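Local structure of hypothetical protein DUF871 (Enterococcus faecalis, 2P0O) at residues V9-E14 with T53-I58. The protein is of unknown function but is probably a 6-phospho-N-acetylmuramidase of the MupG family, with a TIM-barrel N-terminal domain. Residues are numbered along the deposited sequence; the frame is centred on the assembly and turned at random.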
# COMPACT_ATOMS: atom_id res chain seq x y z
N VAL A 9 -11.55 3.74 -7.18
CA VAL A 9 -12.43 3.36 -8.26
C VAL A 9 -12.71 4.62 -9.06
O VAL A 9 -12.84 5.69 -8.49
CB VAL A 9 -13.72 2.72 -7.74
CG1 VAL A 9 -14.72 2.53 -8.86
CG2 VAL A 9 -13.39 1.37 -7.08
N PHE A 10 -12.74 4.49 -10.38
CA PHE A 10 -12.91 5.63 -11.29
C PHE A 10 -14.27 5.54 -11.97
O PHE A 10 -14.52 4.64 -12.78
CB PHE A 10 -11.75 5.68 -12.29
CG PHE A 10 -10.43 5.99 -11.63
CD1 PHE A 10 -9.68 4.98 -11.01
CD2 PHE A 10 -9.96 7.30 -11.56
CE1 PHE A 10 -8.47 5.28 -10.35
CE2 PHE A 10 -8.75 7.61 -10.92
CZ PHE A 10 -8.01 6.62 -10.33
N LEU A 11 -15.16 6.45 -11.59
CA LEU A 11 -16.54 6.40 -12.07
C LEU A 11 -16.76 7.22 -13.34
O LEU A 11 -17.91 7.43 -13.74
CB LEU A 11 -17.51 6.85 -10.98
CG LEU A 11 -17.51 5.97 -9.72
CD1 LEU A 11 -18.58 6.46 -8.76
CD2 LEU A 11 -17.74 4.52 -10.11
N GLY A 12 -15.67 7.67 -13.95
CA GLY A 12 -15.69 8.35 -15.25
C GLY A 12 -15.95 7.35 -16.36
O GLY A 12 -16.09 7.70 -17.54
N GLU A 13 -16.03 6.08 -15.97
CA GLU A 13 -16.33 5.00 -16.90
C GLU A 13 -17.37 4.06 -16.25
O GLU A 13 -17.56 4.08 -15.02
CB GLU A 13 -15.01 4.27 -17.25
CG GLU A 13 -14.06 5.05 -18.24
CD GLU A 13 -12.83 5.74 -17.57
OE1 GLU A 13 -12.36 5.29 -16.49
OE2 GLU A 13 -12.33 6.73 -18.17
N GLU A 14 -18.07 3.26 -17.05
CA GLU A 14 -19.06 2.32 -16.50
C GLU A 14 -18.35 1.22 -15.70
O GLU A 14 -17.26 0.77 -16.10
CB GLU A 14 -19.95 1.74 -17.61
CG GLU A 14 -21.06 0.77 -17.14
CD GLU A 14 -22.01 1.40 -16.11
OE1 GLU A 14 -22.98 2.09 -16.53
OE2 GLU A 14 -21.79 1.17 -14.88
N THR A 53 -24.88 4.93 -7.24
CA THR A 53 -25.83 4.02 -6.65
C THR A 53 -25.37 2.58 -6.82
O THR A 53 -25.54 1.77 -5.91
CB THR A 53 -27.31 4.24 -7.19
OG1 THR A 53 -27.63 5.65 -7.07
CG2 THR A 53 -28.32 3.38 -6.37
N ASP A 54 -24.78 2.24 -7.98
CA ASP A 54 -24.20 0.85 -8.23
C ASP A 54 -22.99 0.58 -7.31
O ASP A 54 -22.85 -0.54 -6.77
CB ASP A 54 -23.72 0.68 -9.68
CG ASP A 54 -24.83 0.82 -10.70
OD1 ASP A 54 -25.98 0.32 -10.46
OD2 ASP A 54 -24.54 1.44 -11.76
N LEU A 55 -22.12 1.58 -7.15
CA LEU A 55 -20.90 1.38 -6.34
C LEU A 55 -21.20 1.23 -4.84
O LEU A 55 -20.68 0.32 -4.17
CB LEU A 55 -19.85 2.50 -6.59
CG LEU A 55 -18.60 2.46 -5.67
CD1 LEU A 55 -17.81 1.20 -5.91
CD2 LEU A 55 -17.69 3.69 -5.79
N GLY A 56 -22.04 2.13 -4.31
CA GLY A 56 -22.53 2.03 -2.93
C GLY A 56 -23.14 0.67 -2.62
O GLY A 56 -22.98 0.16 -1.49
N ALA A 57 -23.80 0.08 -3.63
CA ALA A 57 -24.40 -1.24 -3.45
C ALA A 57 -23.31 -2.28 -3.26
O ALA A 57 -23.37 -3.10 -2.33
CB ALA A 57 -25.32 -1.60 -4.63
N ILE A 58 -22.30 -2.23 -4.12
CA ILE A 58 -21.15 -3.11 -3.97
C ILE A 58 -20.51 -2.92 -2.58
O ILE A 58 -20.30 -3.89 -1.86
CB ILE A 58 -20.13 -2.89 -5.11
CG1 ILE A 58 -20.84 -3.02 -6.46
CG2 ILE A 58 -19.00 -3.91 -5.04
CD1 ILE A 58 -20.07 -2.36 -7.59
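L55 reaches from helix 48-62 with its CD2 methyl and meets two side chains of the loop 9-14. L11 CD1 lies 4.2 Å from L55 CD2, the two leucines crossing at a slant, and V9 CG1 makes a similar van der Waals contact, 4.4 Å from the same L55 CD2. L55 already faces the loop, and with CG anti to the backbone N (chi1 173°) its CD2 methyl meets both partners. All three residues are buried, and this apolar side is the more extensive part of the contact, although L11 CA and L55 CA stay 8.8 Å apart.

The other side is polar and loose. E14, exposed, bends at its second torsion (chi2 57°) and brings OE2 to 4.2 Å from D54 OD2; the carboxylate planes are turned 56° apart. No hydrogen bond joins the segments. Any repulsion between the two acids is probably offset, since E14 OE2 has a hydrogen-bond partner next to its segment and D54 OD2 takes a weak hydrogen bond from Q50 NE2.

The loop follows the C-terminal end of strand 4-8, where TIM-barrel active sites usually lie, so the contact packs the first beta-alpha loop against the helix after the second strand; R51 NH1 of that helix also bonds L11 O. I34 of strand 33-38 and I23 of helix 17-28 both pack against V9 and L55, while T36 and L38 lie against L11.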